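PDB 5H80: carboxylase, which probably carries out the ATP-dependent carboxylation of biotin with bicarbonate, as the biotin carboxylase domain of a single-chain bacterial carboxylase. Local coordinates for residues A[46-51]-A[72-77]; A[302-307]-A[312-317]; A[341-346]-A[350-355]. All blocks are in the same frame, centred on the assembly; numbering follows the deposited sequence.

Contact 1 (A[46-51]-A[72-77])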
loop_
_atom_site.group_PDB
_atom_site.type_symbol
_atom_site.label_atom_id
_atom_site.label_comp_id
_atom_site.label_asym_id
_atom_site.label_seq_id
_atom_site.Cartn_x
_atom_site.Cartn_y
_atom_site.Cartn_z
ATOM N N ARG A 46 -10.716 -10.187 1.986
ATOM C CA ARG A 46 -10.916 -8.998 1.248
ATOM C C ARG A 46 -12.267 -8.284 1.509
ATOM O O ARG A 46 -12.432 -7.051 1.813
ATOM C CB ARG A 46 -10.704 -9.297 -0.239
ATOM C CG ARG A 46 -10.897 -8.028 -1.122
ATOM C CD ARG A 46 -9.823 -6.909 -0.979
ATOM N NE ARG A 46 -10.093 -5.634 -1.647
ATOM C CZ ARG A 46 -10.658 -4.614 -1.000
ATOM N NH1 ARG A 46 -11.228 -4.740 0.168
ATOM N NH2 ARG A 46 -10.773 -3.456 -1.563
ATOM N N ILE A 47 -13.369 -9.071 1.321
ATOM C CA ILE A 47 -14.696 -8.638 1.587
ATOM C C ILE A 47 -14.889 -8.190 3.042
ATOM O O ILE A 47 -15.531 -7.149 3.240
ATOM C CB ILE A 47 -15.812 -9.610 1.062
ATOM C CG1 ILE A 47 -15.655 -9.778 -0.418
ATOM C CG2 ILE A 47 -17.152 -9.090 1.407
ATOM C CD1 ILE A 47 -16.398 -10.989 -1.008
ATOM N N GLU A 48 -14.474 -8.972 4.051
ATOM C CA GLU A 48 -14.551 -8.618 5.479
ATOM C C GLU A 48 -13.905 -7.272 5.758
ATOM O O GLU A 48 -14.586 -6.440 6.337
ATOM C CB GLU A 48 -13.874 -9.657 6.373
ATOM C CG GLU A 48 -14.659 -10.952 6.310
ATOM C CD GLU A 48 -13.897 -12.169 6.801
ATOM O OE1 GLU A 48 -12.690 -12.114 6.940
ATOM O OE2 GLU A 48 -14.529 -13.246 6.989
ATOM N N ARG A 49 -12.849 -6.945 4.999
ATOM C CA ARG A 49 -12.086 -5.654 5.191
ATOM C C ARG A 49 -12.911 -4.496 4.576
ATOM O O ARG A 49 -13.094 -3.517 5.201
ATOM C CB ARG A 49 -10.688 -5.715 4.636
ATOM C CG ARG A 49 -9.684 -6.543 5.416
ATOM C CD ARG A 49 -8.515 -7.031 4.648
ATOM N NE ARG A 49 -7.549 -7.595 5.562
ATOM C CZ ARG A 49 -6.423 -8.245 5.184
ATOM N NH1 ARG A 49 -6.091 -8.396 3.881
ATOM N NH2 ARG A 49 -5.639 -8.758 6.138
ATOM N N ALA A 50 -13.570 -4.661 3.431
ATOM C CA ALA A 50 -14.416 -3.566 2.792
ATOM C C ALA A 50 -15.727 -3.352 3.703
ATOM O O ALA A 50 -16.150 -2.258 3.997
ATOM C CB ALA A 50 -14.834 -4.068 1.419
ATOM N N VAL A 51 -16.294 -4.446 4.190
ATOM C CA VAL A 51 -17.449 -4.397 5.102
ATOM C C VAL A 51 -17.119 -3.592 6.342
ATOM O O VAL A 51 -17.947 -2.742 6.744
ATOM C CB VAL A 51 -17.966 -5.797 5.410
ATOM C CG1 VAL A 51 -19.081 -5.845 6.495
ATOM C CG2 VAL A 51 -18.657 -6.353 4.105
ATOM N N VAL A 72 -12.135 -16.855 8.726
ATOM C CA VAL A 72 -12.876 -17.298 9.916
ATOM C C VAL A 72 -12.823 -16.242 11.044
ATOM O O VAL A 72 -13.867 -15.583 11.368
ATOM C CB VAL A 72 -12.378 -18.681 10.308
ATOM C CG1 VAL A 72 -13.063 -19.122 11.609
ATOM C CG2 VAL A 72 -12.619 -19.714 9.221
ATOM N N ARG A 73 -11.604 -16.065 11.560
ATOM C CA ARG A 73 -11.299 -15.132 12.640
ATOM C C ARG A 73 -11.649 -13.697 12.305
ATOM O O ARG A 73 -12.070 -12.934 13.178
ATOM C CB ARG A 73 -9.786 -15.149 12.938
ATOM C CG ARG A 73 -9.283 -16.290 13.803
ATOM C CD ARG A 73 -7.746 -16.339 13.824
ATOM N NE ARG A 73 -7.159 -16.635 12.506
ATOM C CZ ARG A 73 -5.934 -17.120 12.290
ATOM N NH1 ARG A 73 -5.102 -17.408 13.296
ATOM N NH2 ARG A 73 -5.535 -17.335 11.037
ATOM N N ARG A 74 -11.419 -13.297 11.044
ATOM C CA ARG A 74 -11.662 -11.900 10.650
ATOM C C ARG A 74 -13.124 -11.477 10.540
ATOM O O ARG A 74 -13.425 -10.264 10.601
ATOM C CB ARG A 74 -10.868 -11.540 9.342
ATOM C CG ARG A 74 -11.005 -10.154 8.796
ATOM C CD ARG A 74 -10.352 -9.122 9.770
ATOM N NE ARG A 74 -10.521 -7.756 9.232
ATOM C CZ ARG A 74 -11.647 -7.033 9.244
ATOM N NH1 ARG A 74 -12.771 -7.521 9.794
ATOM N NH2 ARG A 74 -11.675 -5.837 8.692
ATOM N N ALA A 75 -14.064 -12.388 10.318
ATOM C CA ALA A 75 -15.424 -11.948 10.325
ATOM C C ALA A 75 -15.906 -11.444 11.709
ATOM O O ALA A 75 -15.330 -11.783 12.787
ATOM C CB ALA A 75 -16.265 -13.146 9.866
ATOM N N ASP A 76 -16.987 -10.722 11.710
ATOM C CA ASP A 76 -17.600 -10.314 12.995
ATOM C C ASP A 76 -18.226 -11.550 13.589
ATOM O O ASP A 76 -18.302 -11.707 14.794
ATOM C CB ASP A 76 -18.657 -9.241 12.867
ATOM C CG ASP A 76 -18.097 -7.972 12.331
ATOM O OD1 ASP A 76 -17.186 -7.420 12.979
ATOM O OD2 ASP A 76 -18.539 -7.561 11.246
ATOM N N GLU A 77 -18.710 -12.419 12.720
ATOM C CA GLU A 77 -19.206 -13.707 13.248
ATOM C C GLU A 77 -19.036 -14.728 12.148
ATOM O O GLU A 77 -19.155 -14.359 10.960
ATOM C CB GLU A 77 -20.584 -13.555 13.803
ATOM C CG GLU A 77 -21.711 -13.876 12.893
ATOM C CD GLU A 77 -23.076 -13.585 13.574
ATOM O OE1 GLU A 77 -23.610 -12.458 13.371
ATOM O OE2 GLU A 77 -23.563 -14.490 14.333
HETATM O O HOH W 1 -8.191 -6.998 8.297
#

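Contact 2 (A[302-307]-A[312-317])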
loop_
_atom_site.group_PDB
_atom_site.type_symbol
_atom_site.label_atom_id
_atom_site.label_comp_id
_atom_site.label_asym_id
_atom_site.label_seq_id
_atom_site.Cartn_x
_atom_site.Cartn_y
_atom_site.Cartn_z
ATOM N N PHE A 302 -15.070 -6.892 -18.855
ATOM C CA PHE A 302 -15.197 -7.299 -20.215
ATOM C C PHE A 302 -13.782 -7.624 -20.730
ATOM O O PHE A 302 -12.886 -6.726 -20.754
ATOM C CB PHE A 302 -15.862 -6.206 -20.980
ATOM C CG PHE A 302 -17.222 -5.958 -20.539
ATOM C CD1 PHE A 302 -18.271 -6.728 -21.095
ATOM C CD2 PHE A 302 -17.502 -5.130 -19.435
ATOM C CE1 PHE A 302 -19.581 -6.566 -20.650
ATOM C CE2 PHE A 302 -18.815 -5.017 -18.946
ATOM C CZ PHE A 302 -19.842 -5.710 -19.588
ATOM N N GLU A 303 -13.609 -8.870 -21.121
ATOM C CA GLU A 303 -12.327 -9.512 -21.544
ATOM C C GLU A 303 -12.209 -9.481 -23.114
ATOM O O GLU A 303 -13.180 -9.765 -23.817
ATOM C CB GLU A 303 -12.064 -10.882 -21.024
ATOM C CG GLU A 303 -12.145 -10.938 -19.530
ATOM C CD GLU A 303 -11.859 -12.352 -18.997
ATOM O OE1 GLU A 303 -11.759 -13.289 -19.828
ATOM O OE2 GLU A 303 -11.718 -12.494 -17.783
ATOM N N PHE A 304 -11.029 -9.144 -23.580
ATOM C CA PHE A 304 -10.746 -9.135 -25.020
ATOM C C PHE A 304 -9.390 -9.782 -25.309
ATOM O O PHE A 304 -8.476 -9.770 -24.484
ATOM C CB PHE A 304 -10.693 -7.691 -25.547
ATOM C CG PHE A 304 -11.898 -6.908 -25.318
ATOM C CD1 PHE A 304 -12.926 -6.787 -26.289
ATOM C CD2 PHE A 304 -12.084 -6.181 -24.105
ATOM C CE1 PHE A 304 -13.998 -6.039 -26.130
ATOM C CE2 PHE A 304 -13.261 -5.380 -23.908
ATOM C CZ PHE A 304 -14.261 -5.340 -24.914
ATOM N N LEU A 305 -9.278 -10.343 -26.518
ATOM C CA LEU A 305 -8.011 -10.654 -27.143
ATOM C C LEU A 305 -7.718 -9.551 -28.168
ATOM O O LEU A 305 -8.600 -9.107 -28.945
ATOM C CB LEU A 305 -8.006 -12.027 -27.855
ATOM C CG LEU A 305 -8.254 -13.250 -26.938
ATOM C CD1 LEU A 305 -8.254 -14.499 -27.812
ATOM C CD2 LEU A 305 -7.242 -13.246 -25.834
ATOM N N VAL A 306 -6.467 -9.062 -28.126
ATOM C CA VAL A 306 -6.050 -7.975 -28.905
ATOM C C VAL A 306 -4.744 -8.300 -29.688
ATOM O O VAL A 306 -3.739 -8.806 -29.115
ATOM C CB VAL A 306 -5.807 -6.707 -27.944
ATOM C CG1 VAL A 306 -5.371 -5.472 -28.749
ATOM C CG2 VAL A 306 -7.018 -6.378 -27.074
ATOM N N THR A 307 -4.785 -8.095 -31.042
ATOM C CA THR A 307 -3.764 -8.516 -31.942
ATOM C C THR A 307 -2.687 -7.351 -31.849
ATOM O O THR A 307 -3.058 -6.265 -31.419
ATOM C CB THR A 307 -4.230 -8.548 -33.417
ATOM O OG1 THR A 307 -4.517 -7.252 -33.939
ATOM C CG2 THR A 307 -5.397 -9.515 -33.538
ATOM N N PHE A 312 -9.337 -6.132 -32.017
ATOM C CA PHE A 312 -9.791 -6.809 -30.718
ATOM C C PHE A 312 -11.037 -7.706 -30.929
ATOM O O PHE A 312 -11.844 -7.455 -31.885
ATOM C CB PHE A 312 -9.906 -5.808 -29.530
ATOM C CG PHE A 312 -10.868 -4.721 -29.723
ATOM C CD1 PHE A 312 -12.238 -4.865 -29.453
ATOM C CD2 PHE A 312 -10.502 -3.520 -30.367
ATOM C CE1 PHE A 312 -13.149 -3.834 -29.655
ATOM C CE2 PHE A 312 -11.406 -2.509 -30.572
ATOM C CZ PHE A 312 -12.767 -2.644 -30.230
ATOM N N TYR A 313 -11.193 -8.665 -30.043
ATOM C CA TYR A 313 -12.320 -9.651 -30.066
ATOM C C TYR A 313 -12.806 -9.764 -28.620
ATOM O O TYR A 313 -11.950 -10.116 -27.765
ATOM C CB TYR A 313 -11.818 -10.973 -30.520
ATOM C CG TYR A 313 -11.259 -10.903 -31.900
ATOM C CD1 TYR A 313 -12.106 -10.909 -32.971
ATOM C CD2 TYR A 313 -9.900 -10.752 -32.123
ATOM C CE1 TYR A 313 -11.623 -10.852 -34.294
ATOM C CE2 TYR A 313 -9.393 -10.614 -33.443
ATOM C CZ TYR A 313 -10.293 -10.649 -34.505
ATOM O OH TYR A 313 -9.907 -10.533 -35.816
ATOM N N PHE A 314 -14.083 -9.481 -28.432
ATOM C CA PHE A 314 -14.789 -9.769 -27.143
ATOM C C PHE A 314 -14.828 -11.259 -26.879
ATOM O O PHE A 314 -15.325 -12.040 -27.725
ATOM C CB PHE A 314 -16.157 -9.106 -27.176
ATOM C CG PHE A 314 -17.028 -9.513 -26.017
ATOM C CD1 PHE A 314 -16.669 -9.165 -24.735
ATOM C CD2 PHE A 314 -18.190 -10.252 -26.214
ATOM C CE1 PHE A 314 -17.433 -9.541 -23.642
ATOM C CE2 PHE A 314 -18.998 -10.565 -25.116
ATOM C CZ PHE A 314 -18.596 -10.240 -23.833
ATOM N N ILE A 315 -14.329 -11.716 -25.739
ATOM C CA ILE A 315 -14.273 -13.114 -25.358
ATOM C C ILE A 315 -15.137 -13.452 -24.167
ATOM O O ILE A 315 -15.569 -14.577 -24.134
ATOM C CB ILE A 315 -12.879 -13.759 -25.188
ATOM C CG1 ILE A 315 -11.989 -13.188 -24.060
ATOM C CG2 ILE A 315 -12.123 -13.735 -26.520
ATOM C CD1 ILE A 315 -10.745 -14.033 -23.699
ATOM N N GLU A 316 -15.307 -12.539 -23.190
ATOM C CA GLU A 316 -16.037 -12.940 -21.945
ATOM C C GLU A 316 -16.442 -11.712 -21.217
ATOM O O GLU A 316 -15.603 -10.770 -21.084
ATOM C CB GLU A 316 -15.134 -13.794 -20.989
ATOM C CG GLU A 316 -15.828 -14.567 -19.879
ATOM C CD GLU A 316 -15.971 -16.064 -20.117
ATOM O OE1 GLU A 316 -15.534 -16.553 -21.207
ATOM O OE2 GLU A 316 -16.468 -16.740 -19.153
ATOM N N ALA A 317 -17.646 -11.771 -20.643
ATOM C CA ALA A 317 -18.137 -10.766 -19.728
ATOM C C ALA A 317 -18.244 -11.454 -18.355
ATOM O O ALA A 317 -18.909 -12.502 -18.182
ATOM C CB ALA A 317 -19.416 -10.157 -20.188
#

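Contact 3 (A[341-346]-A[350-355])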
loop_
_atom_site.group_PDB
_atom_site.type_symbol
_atom_site.label_atom_id
_atom_site.label_comp_id
_atom_site.label_asym_id
_atom_site.label_seq_id
_atom_site.Cartn_x
_atom_site.Cartn_y
_atom_site.Cartn_z
ATOM N N LEU A 341 -20.128 -2.932 -2.906
ATOM C CA LEU A 341 -21.073 -3.078 -1.812
ATOM C C LEU A 341 -22.097 -1.927 -1.787
ATOM O O LEU A 341 -23.299 -2.160 -1.662
ATOM C CB LEU A 341 -20.369 -3.149 -0.478
ATOM C CG LEU A 341 -19.636 -4.491 -0.145
ATOM C CD1 LEU A 341 -18.527 -4.311 0.931
ATOM C CD2 LEU A 341 -20.768 -5.481 0.294
ATOM N N ARG A 342 -21.631 -0.685 -1.903
ATOM C CA ARG A 342 -22.454 0.480 -1.917
ATOM C C ARG A 342 -23.351 0.547 -3.160
ATOM O O ARG A 342 -24.541 0.969 -3.015
ATOM C CB ARG A 342 -21.705 1.806 -1.650
ATOM C CG ARG A 342 -20.911 1.781 -0.317
ATOM C CD ARG A 342 -20.066 3.023 -0.233
ATOM N NE ARG A 342 -20.858 4.232 -0.139
ATOM C CZ ARG A 342 -20.457 5.364 0.432
ATOM N NH1 ARG A 342 -21.309 6.363 0.520
ATOM N NH2 ARG A 342 -19.200 5.543 0.892
ATOM N N LEU A 343 -22.813 0.189 -4.325
ATOM C CA LEU A 343 -23.597 0.071 -5.537
ATOM C C LEU A 343 -24.714 -0.956 -5.344
ATOM O O LEU A 343 -25.892 -0.596 -5.624
ATOM C CB LEU A 343 -22.749 -0.253 -6.718
ATOM C CG LEU A 343 -21.935 0.984 -7.195
ATOM C CD1 LEU A 343 -20.819 0.433 -8.073
ATOM C CD2 LEU A 343 -22.630 2.210 -7.829
ATOM N N ALA A 344 -24.387 -2.164 -4.859
ATOM C CA ALA A 344 -25.422 -3.145 -4.496
ATOM C C ALA A 344 -26.538 -2.647 -3.575
ATOM O O ALA A 344 -27.748 -2.957 -3.829
ATOM C CB ALA A 344 -24.814 -4.414 -3.936
ATOM N N ALA A 345 -26.206 -1.724 -2.642
ATOM C CA ALA A 345 -27.123 -1.209 -1.657
ATOM C C ALA A 345 -27.895 0.028 -2.162
ATOM O O ALA A 345 -28.729 0.528 -1.440
ATOM C CB ALA A 345 -26.289 -0.800 -0.437
ATOM N N GLY A 346 -27.692 0.460 -3.420
ATOM C CA GLY A 346 -28.546 1.436 -4.090
ATOM C C GLY A 346 -27.966 2.818 -4.190
ATOM O O GLY A 346 -28.649 3.706 -4.713
ATOM N N THR A 350 -21.609 8.387 -8.496
ATOM C CA THR A 350 -21.078 9.598 -7.875
ATOM C C THR A 350 -21.020 9.462 -6.319
ATOM O O THR A 350 -20.016 9.851 -5.724
ATOM C CB THR A 350 -21.920 10.814 -8.297
ATOM O OG1 THR A 350 -21.654 11.095 -9.650
ATOM C CG2 THR A 350 -21.558 12.060 -7.486
ATOM N N ALA A 351 -22.039 8.973 -5.659
ATOM C CA ALA A 351 -22.116 8.773 -4.175
ATOM C C ALA A 351 -21.037 7.779 -3.667
ATOM O O ALA A 351 -20.654 7.877 -2.481
ATOM C CB ALA A 351 -23.490 8.278 -3.782
ATOM N N VAL A 352 -20.748 6.741 -4.485
ATOM C CA VAL A 352 -19.764 5.739 -4.124
ATOM C C VAL A 352 -18.305 6.219 -4.395
ATOM O O VAL A 352 -17.347 5.583 -3.962
ATOM C CB VAL A 352 -20.164 4.304 -4.664
ATOM C CG1 VAL A 352 -21.601 3.946 -4.326
ATOM C CG2 VAL A 352 -19.786 4.165 -6.098
ATOM N N GLY A 353 -18.174 7.373 -5.001
ATOM C CA GLY A 353 -16.852 8.008 -5.363
ATOM C C GLY A 353 -16.180 7.576 -6.606
ATOM O O GLY A 353 -14.965 7.808 -6.765
ATOM N N LEU A 354 -16.938 7.055 -7.552
ATOM C CA LEU A 354 -16.394 6.692 -8.863
ATOM C C LEU A 354 -16.775 7.726 -9.837
ATOM O O LEU A 354 -17.944 8.115 -9.962
ATOM C CB LEU A 354 -16.901 5.318 -9.316
ATOM C CG LEU A 354 -16.410 4.096 -8.518
ATOM C CD1 LEU A 354 -16.963 2.753 -8.983
ATOM C CD2 LEU A 354 -14.885 3.941 -8.474
ATOM N N ALA A 355 -15.774 8.275 -10.519
ATOM C CA ALA A 355 -16.074 9.244 -11.553
ATOM C C ALA A 355 -16.765 8.613 -12.788
ATOM O O ALA A 355 -16.381 7.474 -13.213
ATOM C CB ALA A 355 -14.818 10.011 -11.879
#

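Contact 1 (A[46-51]-A[72-77])
Glu-48, on the helix through 46-51, faces Ala-75, just after the short helix 70-74, their CA atoms 5.9 Å apart, and no backbone bond links the two segments. The side chains of Glu-48 and Arg-74 run alongside one another in opposite senses, so that Glu-48 OE1 rests 3.1 Å from Arg-74 CB but 5.4 Å from Arg-74 NE. The other carboxylate oxygen, Glu-48 OE2, lies 3.4 Å from Ala-75 CB. Arg-74 leaves its backbone with CG opposite N (chi1 180°) and then bends (chi2 67°), which lays its guanidinium against the helix, NH2 3.5 Å from Arg-49 CA, with Arg-49 N and Glu-48 C over one face. Both segments pack beside strand 57-62 of the parallel sheet in the N-terminal domain, where Glu-48 and Ala-75 each touch Ala-60; helix 42-53 forms the connection of a beta-alpha-beta crossover from strand 34-37 to strand 57-62. One water accepts from Arg-74 NE at 2.6 Å and from Arg-49 NE at 2.9 Å, in the plane of each guanidinium. With an alanine in place of Arg-74, this water would probably keep Arg-49 as its one arginine donor and Ser-52 OG would lose its partner NH2. Arg-49 NH2 forms a salt bridge with Glu-447 of the second subunit.

Contact 2 (A[302-307]-A[312-317])
An antiparallel hairpin with a classic beta bulge joins 302-307 to 312-317: Ile-315 and Glu-316 both face Glu-303, and the pairing shifts by one residue before Phe-304 meets Phe-314. Glu-303 is gripped through both backbone polar groups, its N bonding to Glu-316 O at 2.8 Å and its O accepting from Ile-315 N at 3.0 Å in a nearly straight bond (178°). Leu-305 and Tyr-313 form the next hydrogen-bonded pair, each N to the other's O. On the face bearing the phenylalanines, Phe-312 turns its edge toward the face of Phe-304 in an offset T-shaped pair, planes at 88° and centroids 5.6 Å apart. Phe-312 reaches this place because its CG sits between backbone N and carbonyl carbon (chi1 61°), which raises the ring beside Phe-304. Further along, Phe-314 CE1 meets the edge of the Phe-302 ring, 3.9 Å from Phe-302 CD1, and Ala-317 CB lies 3.6 Å from Phe-302 CE1. The other face carries Leu-305 and Glu-303; there Ile-315 CG2 packs 3.9 Å from Leu-305 CG, while Glu-303 OE2 forms a salt bridge with Lys-265. Within what is, by family, an ATP-grasp domain, helix 277-293 covers Phe-302, Phe-304 and Phe-312, strand 236-245 pairs with 302-306 on its far edge, and Ile-160 touches Tyr-313 and Ile-315.

Contact 3 (A[341-346]-A[350-355])
The guanidinium of Arg-342 turns one face to the backbone of 350-355, with Val-352 CA and Ala-351 O lying over it. The contact joins two successive helix ends, 336-344 and 349-352, each closed by a Schellman motif. Arg-342 NH1 comes within 3.4 Å of Ala-351 O, but the angle is too poor for a hydrogen bond; the polar end is held instead by Glu-347, whose OE1 forms a salt bridge with Arg-342 NE. A bend at chi3 (65°) turns the guanidinium over Ala-351 O and Val-352 CA. Gly-346 ends the first helix with a positive phi (104°), its N bonding back to Leu-343 O; a CB at this position would collide with Ala-345 O. Gly-353 does the same for the second helix (phi 83°), its N returning to Thr-350 O. Val-352, just before Gly-353, carries the apolar part of the contact, sending CG2 toward Leu-343, while CG1 reaches both Leu-343 and the CB of Arg-342. Leu-343 crosses it at about a right angle and also touches Asp-245 of strand 236-245. On the other segment, Leu-354 packs on Ala-243, so both segments touch strand 236-245. Val-352 CG2 lies 3.9 Å from Leu-343 CD2, whereas Val-352 CG1 presses tightly on the aliphatic root of Arg-342, 3.4 Å from its CB.

How the contacts relate
Contact 2 is the most extensive and the most central, a hairpin held by backbone bonds with aromatic rings packed under a helix. Contacts 1 and 3 lie farther out, about 20 Å from the chain's centre to their own centres, and are made mainly by side chains with an arginine laid against neighbouring backbone; contact 1 adds a bridging water and borders the second subunit, which contact 3 does not touch. These two meet directly, Leu-341 CD1 packing on Ala-50 CB and Val-51 CG2, so helix 42-53 of the N-terminal domain abuts helix 336-344. Strand 236-245 pairs with contact 2 and is touched by contact 3, yet the nearest atoms of these two contacts remain about 12 Å apart.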